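Local coordinates for beta-n-acetylhexosaminidase (Streptococcus pneumoniae, PDB 4AZI), which removes terminal beta-linked N-acetylglucosamine from glycans by hydrolysis, as a family 20 exo-glycosidase of the pneumococcus, at residues Ser14-Arg19 against Ser327-Arg332; Ala138-Val143 against Glu183-Ala188; Lys205-Ala210 against Asp237-Asp242. The protein carries 2 engineered substitutions. One frame throughout, in Å; residues are numbered along the deposited sequence.

All three contacts belong to the family 20 catalytic module. Interaction 1 is the most deeply buried. It pairs the first and last strands of the barrel and is rich in charge, with a salt-bridge network whose Arg19 and Asp331 hydrogen-bond the inhibitor. Interaction 2 lies farther out and is partly open to solvent. It joins a strand end and loop to a turn and short helix by one backbone bond, apolar contacts and a water bridge, and its far end touches the inhibitor. Interaction 3 is buried but apolar, with a helix set against a loop and no hydrogen bond between them. Interactions 2 and 3 lie, along the chain, inside the loop that interaction 1 closes.

Interaction 1: residues Ser14-Arg19 against Ser327-Arg332; sequences SIDAGR and SIWADR. With OAN (O-(2-acetamido-2-deoxy D-glucopyranosylidene) amino-N-phenylcarbamate), chain C.
Asp16 reaches across to the 327-332 segment and accepts a hydrogen bond from Ala330 N at OD2 (2.9 Å). Its CG stands anti to the backbone N (chi1 -174°), which turns the carboxylate toward that segment. Ala330 N comes from the anti side of OD2. Arg19 NH1 comes from the syn side, across the opposite face of the carboxylate plane, and makes a salt bridge of 2.8 Å to OD2. The other oxygen, OD1, takes Arg19 N in an Asx motif and also binds Asn48. Both ends of the carboxylate are therefore held.

The backbones behind this site run parallel. Ile328 N bonds to Ser14 O, and Asp16 N bonds to Ile328 O at 3.0 Å. These bonds join strand 10-16 to strand 321-329 and close the eight-stranded TIM barrel of the family. Ile15 and Ile328 lie side by side on one face, with Ile15 CD1 3.8 Å from Ile328 CG1. On the other face a water links Ser14 OG to Ile328 O, and Ser14 OG also bonds to His43.

The extended Arg19 chain runs past Ala330, with CD 3.4 Å from Ala330 O. Its guanidinium then meets the inhibitor, where NH2 donates to OAJ at 2.8 Å. Asp49 holds NE. Asp331 OD1 lies over one guanidinium face, so its pairing with NH1 is by charge alone. The two Asp331 oxygens also accept from the sugar hydroxyls, OD1 from OAK at 2.6 Å and OD2 from OAM at 2.7 Å. Trp329 lays one ring face against the sugar, with CAE offset toward the rim. The water sits over the centre of the opposite ring face, and Asp16 OD2 lies at the ring edge.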
loop_
_atom_site.group_PDB
_atom_site.type_symbol
_atom_site.label_atom_id
_atom_site.label_comp_id
_atom_site.label_asym_id
_atom_site.label_seq_id
_atom_site.Cartn_x
_atom_site.Cartn_y
_atom_site.Cartn_z
ATOM N N SER A 14 3.885 4.742 -0.299
ATOM C CA SER A 14 2.462 4.482 -0.053
ATOM C C SER A 14 1.683 5.792 -0.034
ATOM O O SER A 14 2.139 6.768 0.558
ATOM C CB SER A 14 2.253 3.711 1.258
ATOM O OG SER A 14 0.873 3.496 1.524
ATOM N N ILE A 15 0.519 5.793 -0.687
ATOM C CA ILE A 15 -0.363 6.963 -0.772
ATOM C C ILE A 15 -1.789 6.583 -0.334
ATOM O O ILE A 15 -2.433 5.719 -0.945
ATOM C CB ILE A 15 -0.396 7.557 -2.213
ATOM C CG1 ILE A 15 0.989 8.070 -2.675
ATOM C CG2 ILE A 15 -1.480 8.614 -2.357
ATOM C CD1 ILE A 15 1.567 9.260 -1.916
ATOM N N ASP A 16 -2.264 7.237 0.723
ATOM C CA ASP A 16 -3.610 7.034 1.266
ATOM C C ASP A 16 -4.648 7.728 0.375
ATOM O O ASP A 16 -5.119 8.828 0.677
ATOM C CB ASP A 16 -3.650 7.555 2.724
ATOM C CG ASP A 16 -4.971 7.272 3.454
ATOM O OD1 ASP A 16 -5.874 6.590 2.917
ATOM O OD2 ASP A 16 -5.105 7.759 4.599
ATOM N N ALA A 17 -4.993 7.079 -0.737
ATOM C CA ALA A 17 -6.049 7.575 -1.625
ATOM C C ALA A 17 -7.391 6.953 -1.251
ATOM O O ALA A 17 -8.322 6.910 -2.057
ATOM C CB ALA A 17 -5.706 7.298 -3.081
ATOM N N GLY A 18 -7.465 6.439 -0.028
ATOM C CA GLY A 18 -8.697 5.901 0.518
ATOM C C GLY A 18 -9.470 6.976 1.251
ATOM O O GLY A 18 -10.649 7.200 0.975
ATOM N N ARG A 19 -8.810 7.652 2.187
ATOM C CA ARG A 19 -9.461 8.729 2.921
ATOM C C ARG A 19 -9.651 9.959 2.031
ATOM O O ARG A 19 -10.640 10.694 2.167
ATOM C CB ARG A 19 -8.646 9.110 4.159
ATOM C CG ARG A 19 -8.599 8.045 5.240
ATOM C CD ARG A 19 -7.915 8.611 6.474
ATOM N NE ARG A 19 -7.868 7.669 7.597
ATOM C CZ ARG A 19 -6.814 6.920 7.916
ATOM N NH1 ARG A 19 -5.707 6.964 7.183
ATOM N NH2 ARG A 19 -6.869 6.117 8.973
ATOM N N SER A 327 5.356 5.980 3.940
ATOM C CA SER A 327 3.900 6.080 3.903
ATOM C C SER A 327 3.334 7.480 4.122
ATOM O O SER A 327 3.659 8.150 5.115
ATOM C CB SER A 327 3.268 5.124 4.911
ATOM O OG SER A 327 3.829 3.825 4.838
ATOM N N ILE A 328 2.462 7.885 3.195
ATOM C CA ILE A 328 1.785 9.185 3.228
ATOM C C ILE A 328 0.317 8.963 3.590
ATOM O O ILE A 328 -0.417 8.323 2.840
ATOM C CB ILE A 328 1.879 9.921 1.870
ATOM C CG1 ILE A 328 3.330 9.995 1.356
ATOM C CG2 ILE A 328 1.282 11.324 1.964
ATOM C CD1 ILE A 328 4.356 10.547 2.342
ATOM N N TRP A 329 -0.106 9.469 4.744
ATOM C CA TRP A 329 -1.472 9.218 5.215
ATOM C C TRP A 329 -2.358 10.437 5.170
ATOM O O TRP A 329 -1.875 11.571 5.185
ATOM C CB TRP A 329 -1.463 8.616 6.612
ATOM C CG TRP A 329 -0.702 7.312 6.737
ATOM C CD1 TRP A 329 0.599 7.139 7.202
ATOM C CD2 TRP A 329 -1.177 5.948 6.424
ATOM N NE1 TRP A 329 0.951 5.810 7.200
ATOM C CE2 TRP A 329 -0.063 5.043 6.735
ATOM C CE3 TRP A 329 -2.359 5.411 5.915
ATOM C CZ2 TRP A 329 -0.155 3.667 6.553
ATOM C CZ3 TRP A 329 -2.441 4.014 5.739
ATOM C CH2 TRP A 329 -1.368 3.167 6.052
ATOM N N ALA A 330 -3.670 10.211 5.117
ATOM C CA ALA A 330 -4.626 11.296 4.985
ATOM C C ALA A 330 -5.631 11.421 6.133
ATOM O O ALA A 330 -6.787 11.791 5.897
ATOM C CB ALA A 330 -5.345 11.183 3.649
ATOM N N ASP A 331 -5.192 11.145 7.365
ATOM C CA ASP A 331 -6.066 11.161 8.563
ATOM C C ASP A 331 -7.062 12.324 8.626
ATOM O O ASP A 331 -8.214 12.149 9.011
ATOM C CB ASP A 331 -5.227 11.126 9.847
ATOM C CG ASP A 331 -4.393 9.854 9.973
ATOM O OD1 ASP A 331 -3.848 9.376 8.950
ATOM O OD2 ASP A 331 -4.275 9.333 11.100
ATOM N N ARG A 332 -6.604 13.514 8.265
ATOM C CA ARG A 332 -7.500 14.642 8.066
ATOM C C ARG A 332 -7.512 14.940 6.566
ATOM O O ARG A 332 -6.640 15.646 6.059
ATOM C CB ARG A 332 -7.048 15.839 8.913
ATOM C CG ARG A 332 -7.146 15.581 10.416
ATOM C CD ARG A 332 -6.359 16.589 11.250
ATOM N NE ARG A 332 -4.925 16.510 10.969
ATOM C CZ ARG A 332 -4.207 17.476 10.395
ATOM N NH1 ARG A 332 -4.770 18.633 10.047
ATOM N NH2 ARG A 332 -2.915 17.283 10.170
HETATM C CAH OAN C . -1.318 0.567 9.525
HETATM C CAG OAN C . -1.420 2.048 9.921
HETATM O OAN OAN C . -0.440 2.774 9.843
HETATM N NAI OAN C . -2.620 2.445 10.350
HETATM C CAB OAN C . -2.953 3.822 10.770
HETATM C CAC OAN C . -3.287 4.668 9.539
HETATM O OAJ OAN C . -4.652 4.441 9.166
HETATM C CAD OAN C . -3.067 6.149 9.811
HETATM O OAK OAN C . -3.425 6.857 8.632
HETATM C CAE OAN C . -1.584 6.392 10.129
HETATM C CAF OAN C . -1.231 7.842 10.473
HETATM O OAM OAN C . -1.869 8.235 11.691
HETATM O OAL OAN C . -1.093 5.549 11.206
HETATM C CAA OAN C . -1.828 4.467 11.608
HETATM N NAY OAN C . -1.528 3.953 12.782
HETATM O OAQ OAN C . -0.527 4.575 13.469
HETATM C CAP OAN C . -0.656 4.517 14.828
HETATM O OAR OAN C . 0.230 4.986 15.545
HETATM N NAO OAN C . -1.772 3.944 15.305
HETATM C CAS OAN C . -2.059 3.757 16.602
HETATM C CAT OAN C . -2.431 2.476 17.011
HETATM C CAU OAN C . -2.745 2.222 18.346
HETATM C CAV OAN C . -2.685 3.252 19.283
HETATM C CAW OAN C . -2.314 4.543 18.882
HETATM C CAX OAN C . -2.003 4.798 17.543
HETATM O O HOH W 1 0.009 5.381 3.226
#

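Interaction 2: residues Ala138-Val143 against Glu183-Ala188; sequences AHFDKV and EYANDA. With OAN (O-(2-acetamido-2-deoxy D-glucopyranosylidene) amino-N-phenylcarbamate), chain C; EDO (1,2-ethanediol), chain F.
Phe140 and Tyr184 meet edge against edge, with Phe140 CE2 3.7 Å from Tyr184 CE2. The two side chains cross at about a right angle. Phe140 CG is anti to its carbonyl carbon (chi1 -64°), and this brings the ring edge to Ala185 as well, with Phe140 CE2 4.0 Å from Ala185 CB. Ala138 adds its methyl group near the phenol end, its CB 3.7 Å from Tyr184 OH.

Beside this apolar patch is one direct hydrogen bond. Asp141 N donates to Ala188 O at 3.1 Å. Ala188 CB in turn packs on Lys142 O. The Lys142 chain is extended beyond CG and passes the short helix at about 186-188, with CE 3.1 Å from Asp187 O. Its NZ does not reach the Asp187 carboxylate. A water spans the gap, accepting from Lys142 NZ and donating to Asp187 OD2 at 2.6 Å.

Further out, Ser144 and Thr146 bond to Asp187 OD1, and Lys145 N bonds to OD2. Tyr196 holds Asp141 OD1. Tyr184 also packs on Trp194 and Leu197 of helix 193-199. A type II turn from Glu183 to Asn186 joins this patch to the ligand pocket. There Glu183 OE2 accepts from the inhibitor NAO at 2.9 Å, and OE1 is hydrogen-bonded to His120 NE2. A 1,2-ethanediol, probably from the crystallisation liquor, bonds to both carboxylate oxygens and to Asn186 ND2.

The contact thus places a loop beyond the pocket against the chain that carries Glu183. Its grip is mixed: apolar packing, one backbone bond, and a water that links Lys142 to Asp187 in place of a direct salt bridge, so this charge pairing is probably modest.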
loop_
_atom_site.group_PDB
_atom_site.type_symbol
_atom_site.label_atom_id
_atom_site.label_comp_id
_atom_site.label_asym_id
_atom_site.label_seq_id
_atom_site.Cartn_x
_atom_site.Cartn_y
_atom_site.Cartn_z
ATOM N N ALA A 138 -19.446 -3.562 13.898
ATOM C CA ALA A 138 -19.012 -4.059 15.188
ATOM C C ALA A 138 -19.549 -3.108 16.249
ATOM O O ALA A 138 -19.697 -1.904 16.008
ATOM C CB ALA A 138 -17.496 -4.138 15.253
ATOM N N HIS A 139 -19.840 -3.659 17.415
ATOM C CA HIS A 139 -20.489 -2.945 18.500
ATOM C C HIS A 139 -19.838 -3.347 19.800
ATOM O O HIS A 139 -20.017 -4.473 20.275
ATOM C CB HIS A 139 -21.983 -3.278 18.452
ATOM C CG HIS A 139 -22.812 -2.664 19.558
ATOM N ND1 HIS A 139 -24.109 -2.986 19.741
ATOM C CD2 HIS A 139 -22.496 -1.736 20.544
ATOM C CE1 HIS A 139 -24.598 -2.300 20.784
ATOM N NE2 HIS A 139 -23.615 -1.531 21.274
ATOM N N PHE A 140 -19.048 -2.431 20.359
ATOM C CA PHE A 140 -18.364 -2.650 21.638
ATOM C C PHE A 140 -18.737 -1.537 22.631
ATOM O O PHE A 140 -19.875 -1.505 23.097
ATOM C CB PHE A 140 -16.844 -2.778 21.439
ATOM C CG PHE A 140 -16.435 -3.982 20.621
ATOM C CD1 PHE A 140 -16.575 -5.272 21.131
ATOM C CD2 PHE A 140 -15.913 -3.828 19.342
ATOM C CE1 PHE A 140 -16.208 -6.380 20.381
ATOM C CE2 PHE A 140 -15.544 -4.938 18.585
ATOM C CZ PHE A 140 -15.690 -6.212 19.108
ATOM N N ASP A 141 -17.806 -0.632 22.941
ATOM C CA ASP A 141 -18.086 0.529 23.801
ATOM C C ASP A 141 -19.140 1.439 23.192
ATOM O O ASP A 141 -19.814 2.192 23.900
ATOM C CB ASP A 141 -16.830 1.367 24.018
ATOM C CG ASP A 141 -15.794 0.675 24.866
ATOM O OD1 ASP A 141 -16.005 -0.487 25.283
ATOM O OD2 ASP A 141 -14.753 1.310 25.104
ATOM N N LYS A 142 -19.220 1.397 21.867
ATOM C CA LYS A 142 -20.266 2.048 21.092
ATOM C C LYS A 142 -20.354 1.346 19.749
ATOM O O LYS A 142 -19.565 0.435 19.465
ATOM C CB LYS A 142 -19.974 3.536 20.899
ATOM C CG LYS A 142 -18.682 3.865 20.165
ATOM C CD LYS A 142 -18.754 5.272 19.589
ATOM C CE LYS A 142 -17.384 5.746 19.143
ATOM N NZ LYS A 142 -17.444 6.964 18.286
ATOM N N VAL A 143 -21.318 1.757 18.931
ATOM C CA VAL A 143 -21.404 1.269 17.563
ATOM C C VAL A 143 -20.256 1.872 16.761
ATOM O O VAL A 143 -20.103 3.094 16.697
ATOM C CB VAL A 143 -22.773 1.586 16.929
ATOM C CG1 VAL A 143 -22.805 1.170 15.462
ATOM C CG2 VAL A 143 -23.880 0.882 17.708
ATOM N N GLU A 183 -5.695 -2.099 13.049
ATOM C CA GLU A 183 -6.505 -1.334 13.996
ATOM C C GLU A 183 -8.004 -1.677 14.021
ATOM O O GLU A 183 -8.846 -0.804 13.788
ATOM C CB GLU A 183 -6.328 0.157 13.724
ATOM C CG GLU A 183 -4.895 0.680 13.735
ATOM C CD GLU A 183 -4.858 2.156 13.396
ATOM O OE1 GLU A 183 -5.433 2.530 12.356
ATOM O OE2 GLU A 183 -4.294 2.951 14.174
ATOM N N TYR A 184 -8.327 -2.934 14.319
ATOM C CA TYR A 184 -9.712 -3.395 14.351
ATOM C C TYR A 184 -10.508 -2.591 15.385
ATOM O O TYR A 184 -10.139 -2.580 16.568
ATOM C CB TYR A 184 -9.778 -4.897 14.697
ATOM C CG TYR A 184 -11.186 -5.454 14.674
ATOM C CD1 TYR A 184 -11.736 -5.965 13.495
ATOM C CD2 TYR A 184 -11.978 -5.449 15.829
ATOM C CE1 TYR A 184 -13.035 -6.459 13.466
ATOM C CE2 TYR A 184 -13.278 -5.938 15.811
ATOM C CZ TYR A 184 -13.801 -6.447 14.632
ATOM O OH TYR A 184 -15.092 -6.925 14.609
ATOM N N ALA A 185 -11.579 -1.922 14.932
ATOM C CA ALA A 185 -12.521 -1.214 15.815
ATOM C C ALA A 185 -11.870 -0.202 16.756
ATOM O O ALA A 185 -12.366 0.028 17.866
ATOM C CB ALA A 185 -13.370 -2.208 16.618
ATOM N N ASN A 186 -10.778 0.421 16.321
ATOM C CA ASN A 186 -10.101 1.370 17.197
ATOM C C ASN A 186 -11.047 2.453 17.730
ATOM O O ASN A 186 -10.920 2.882 18.871
ATOM C CB ASN A 186 -8.851 1.975 16.549
ATOM C CG ASN A 186 -9.124 2.655 15.220
ATOM O OD1 ASN A 186 -10.231 2.603 14.674
ATOM N ND2 ASN A 186 -8.087 3.284 14.673
ATOM N N ASP A 187 -12.017 2.843 16.906
ATOM C CA ASP A 187 -12.942 3.925 17.244
ATOM C C ASP A 187 -13.952 3.548 18.326
ATOM O O ASP A 187 -14.573 4.426 18.930
ATOM C CB ASP A 187 -13.664 4.418 15.982
ATOM C CG ASP A 187 -14.747 3.465 15.502
ATOM O OD1 ASP A 187 -14.489 2.245 15.328
ATOM O OD2 ASP A 187 -15.872 3.950 15.283
ATOM N N ALA A 188 -14.104 2.251 18.572
ATOM C CA ALA A 188 -15.151 1.739 19.449
ATOM C C ALA A 188 -14.587 1.020 20.665
ATOM O O ALA A 188 -15.342 0.460 21.446
ATOM C CB ALA A 188 -16.070 0.804 18.669
HETATM C CAH OAN C . -1.318 0.567 9.525
HETATM C CAG OAN C . -1.420 2.048 9.921
HETATM O OAN OAN C . -0.440 2.774 9.843
HETATM N NAI OAN C . -2.620 2.445 10.350
HETATM C CAB OAN C . -2.953 3.822 10.770
HETATM C CAC OAN C . -3.287 4.668 9.539
HETATM O OAJ OAN C . -4.652 4.441 9.166
HETATM C CAD OAN C . -3.067 6.149 9.811
HETATM O OAK OAN C . -3.425 6.857 8.632
HETATM C CAE OAN C . -1.584 6.392 10.129
HETATM C CAF OAN C . -1.231 7.842 10.473
HETATM O OAM OAN C . -1.869 8.235 11.691
HETATM O OAL OAN C . -1.093 5.549 11.206
HETATM C CAA OAN C . -1.828 4.467 11.608
HETATM N NAY OAN C . -1.528 3.953 12.782
HETATM O OAQ OAN C . -0.527 4.575 13.469
HETATM C CAP OAN C . -0.656 4.517 14.828
HETATM O OAR OAN C . 0.230 4.986 15.545
HETATM N NAO OAN C . -1.772 3.944 15.305
HETATM C CAS OAN C . -2.059 3.757 16.602
HETATM C CAT OAN C . -2.431 2.476 17.011
HETATM C CAU OAN C . -2.745 2.222 18.346
HETATM C CAV OAN C . -2.685 3.252 19.283
HETATM C CAW OAN C . -2.314 4.543 18.882
HETATM C CAX OAN C . -2.003 4.798 17.543
HETATM C C1 EDO F . -5.408 6.222 13.949
HETATM O O1 EDO F . -4.175 5.609 13.553
HETATM C C2 EDO F . -6.390 6.207 12.778
HETATM O O2 EDO F . -6.855 4.875 12.556
HETATM O O HOH W 2 -16.417 6.481 15.732
#

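Interaction 3: residues Lys205-Ala210 against Asp237-Asp242; sequences KFAEYA and DDVQFD
Ala207 is the bump at the middle of this contact. Its methyl group sits over one face of the Phe241 ring, with CB 3.9 Å from the ring centroid and 24° off the ring normal. This is a CH-pi contact, displaced toward the CE2 and CZ side of the ring. Val239 closes on the same methyl from the same side of the Phe241 ring plane, past the rim. Its CG1 is anti to the backbone N (chi1 169°) and lies 3.4 Å from Ala207 CB. That is tighter than usual for two carbons. The methyl is therefore seated in a hollow made by an aromatic face and a valine branch, and Gln240 O lies near it at 3.9 Å.

The Phe241 ring fills the groove beside Ala207 in turn. Its CE2 edge points at Phe206, with Phe206 CE2 3.7 Å from Phe241 CE2. The two side chains cross at about a right angle. Ala210 lies one turn further along the helix, and its CB also faces the edge of the Phe241 ring, at 4.3 Å from CE2. Phe206 CG is anti to its backbone N (chi1 171°), and this carries the ring to the flank of Phe241. Phe206 also packs edge-to-face with Trp194.

The contact sets helix 203-219 of the TIM barrel against the loop between strands 223-227 and 246-249. Tyr232 fixes the loop by accepting at its hydroxyl from Phe241 N. Asn211, next on the helix, bonds to both Gln240 O and Asp242 N. Within the loop, Gln240 NE2 donates to Asp237 O at 2.8 Å.

No hydrogen bond joins the two segments, so shape and van der Waals attraction carry this contact, while the polar links lie around it.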
loop_
_atom_site.group_PDB
_atom_site.type_symbol
_atom_site.label_atom_id
_atom_site.label_comp_id
_atom_site.label_asym_id
_atom_site.label_seq_id
_atom_site.Cartn_x
_atom_site.Cartn_y
_atom_site.Cartn_z
ATOM N N LYS A 205 -12.332 -15.899 15.092
ATOM C CA LYS A 205 -13.164 -15.531 13.959
ATOM C C LYS A 205 -12.485 -14.466 13.094
ATOM O O LYS A 205 -12.668 -14.460 11.875
ATOM C CB LYS A 205 -14.578 -15.133 14.404
ATOM C CG LYS A 205 -15.364 -16.339 14.924
ATOM C CD LYS A 205 -16.684 -15.955 15.584
ATOM N N PHE A 206 -11.691 -13.596 13.713
ATOM C CA PHE A 206 -10.822 -12.688 12.951
ATOM C C PHE A 206 -9.814 -13.442 12.074
ATOM O O PHE A 206 -9.603 -13.082 10.912
ATOM C CB PHE A 206 -10.079 -11.695 13.856
ATOM C CG PHE A 206 -9.028 -10.903 13.126
ATOM C CD1 PHE A 206 -9.380 -9.790 12.371
ATOM C CD2 PHE A 206 -7.699 -11.307 13.141
ATOM C CE1 PHE A 206 -8.422 -9.083 11.666
ATOM C CE2 PHE A 206 -6.733 -10.606 12.444
ATOM C CZ PHE A 206 -7.094 -9.486 11.708
ATOM N N ALA A 207 -9.193 -14.482 12.637
ATOM C CA ALA A 207 -8.201 -15.271 11.916
ATOM C C ALA A 207 -8.848 -16.016 10.744
ATOM O O ALA A 207 -8.280 -16.087 9.660
ATOM C CB ALA A 207 -7.502 -16.240 12.855
ATOM N N GLU A 208 -10.051 -16.536 10.971
ATOM C CA GLU A 208 -10.819 -17.231 9.946
ATOM C C GLU A 208 -11.047 -16.312 8.741
ATOM O O GLU A 208 -10.887 -16.738 7.596
ATOM C CB GLU A 208 -12.144 -17.723 10.542
ATOM C CG GLU A 208 -13.084 -18.392 9.562
ATOM C CD GLU A 208 -14.520 -18.409 10.048
ATOM O OE1 GLU A 208 -14.751 -18.446 11.278
ATOM O OE2 GLU A 208 -15.428 -18.381 9.193
ATOM N N TYR A 209 -11.380 -15.053 9.020
ATOM C CA TYR A 209 -11.589 -14.019 7.992
ATOM C C TYR A 209 -10.289 -13.563 7.305
ATOM O O TYR A 209 -10.253 -13.359 6.075
ATOM C CB TYR A 209 -12.295 -12.815 8.619
ATOM C CG TYR A 209 -12.607 -11.709 7.644
ATOM C CD1 TYR A 209 -13.677 -11.817 6.754
ATOM C CD2 TYR A 209 -11.845 -10.537 7.626
ATOM C CE1 TYR A 209 -13.968 -10.792 5.868
ATOM C CE2 TYR A 209 -12.121 -9.516 6.734
ATOM C CZ TYR A 209 -13.182 -9.649 5.856
ATOM O OH TYR A 209 -13.460 -8.631 4.971
ATOM N N ALA A 210 -9.233 -13.395 8.105
ATOM C CA ALA A 210 -7.917 -13.019 7.590
ATOM C C ALA A 210 -7.355 -14.107 6.676
ATOM O O ALA A 210 -6.835 -13.814 5.595
ATOM C CB ALA A 210 -6.958 -12.716 8.731
ATOM N N ASP A 237 -0.017 -18.214 20.159
ATOM C CA ASP A 237 -0.302 -18.965 18.941
ATOM C C ASP A 237 -1.384 -20.042 19.087
ATOM O O ASP A 237 -1.347 -21.062 18.393
ATOM C CB ASP A 237 0.992 -19.553 18.358
ATOM C CG ASP A 237 1.565 -20.672 19.214
ATOM O OD1 ASP A 237 1.122 -20.834 20.370
ATOM O OD2 ASP A 237 2.451 -21.401 18.724
ATOM N N ASP A 238 -2.351 -19.815 19.973
ATOM C CA ASP A 238 -3.476 -20.741 20.091
ATOM C C ASP A 238 -4.490 -20.501 18.970
ATOM O O ASP A 238 -5.406 -21.301 18.769
ATOM C CB ASP A 238 -4.125 -20.679 21.481
ATOM C CG ASP A 238 -4.528 -19.269 21.886
ATOM O OD1 ASP A 238 -5.607 -18.811 21.462
ATOM O OD2 ASP A 238 -3.762 -18.621 22.634
ATOM N N VAL A 239 -4.314 -19.387 18.256
ATOM C CA VAL A 239 -5.063 -19.076 17.037
ATOM C C VAL A 239 -4.038 -18.937 15.907
ATOM O O VAL A 239 -3.072 -18.190 16.023
ATOM C CB VAL A 239 -5.915 -17.795 17.204
ATOM C CG1 VAL A 239 -6.476 -17.320 15.873
ATOM C CG2 VAL A 239 -7.047 -18.040 18.192
ATOM N N GLN A 240 -4.231 -19.684 14.829
ATOM C CA GLN A 240 -3.192 -19.821 13.815
ATOM C C GLN A 240 -3.498 -18.994 12.571
ATOM O O GLN A 240 -4.652 -18.859 12.184
ATOM C CB GLN A 240 -2.986 -21.295 13.456
ATOM C CG GLN A 240 -1.525 -21.684 13.281
ATOM C CD GLN A 240 -0.704 -21.586 14.567
ATOM O OE1 GLN A 240 0.509 -21.350 14.527
ATOM N NE2 GLN A 240 -1.359 -21.778 15.715
ATOM N N PHE A 241 -2.460 -18.435 11.954
ATOM C CA PHE A 241 -2.644 -17.604 10.755
ATOM C C PHE A 241 -1.919 -18.196 9.548
ATOM O O PHE A 241 -0.948 -18.946 9.711
ATOM C CB PHE A 241 -2.187 -16.161 11.007
ATOM C CG PHE A 241 -3.085 -15.386 11.938
ATOM C CD1 PHE A 241 -2.982 -15.538 13.322
ATOM C CD2 PHE A 241 -4.032 -14.492 11.435
ATOM C CE1 PHE A 241 -3.812 -14.823 14.181
ATOM C CE2 PHE A 241 -4.858 -13.765 12.291
ATOM C CZ PHE A 241 -4.752 -13.935 13.667
ATOM N N ASP A 242 -2.421 -17.867 8.353
ATOM C CA ASP A 242 -1.830 -18.237 7.053
ATOM C C ASP A 242 -0.371 -17.769 7.014
ATOM O O ASP A 242 -0.085 -16.592 7.226
ATOM C CB ASP A 242 -2.654 -17.576 5.929
ATOM C CG ASP A 242 -2.216 -17.991 4.517
ATOM O OD1 ASP A 242 -1.013 -17.968 4.220
ATOM O OD2 ASP A 242 -3.087 -18.304 3.675
#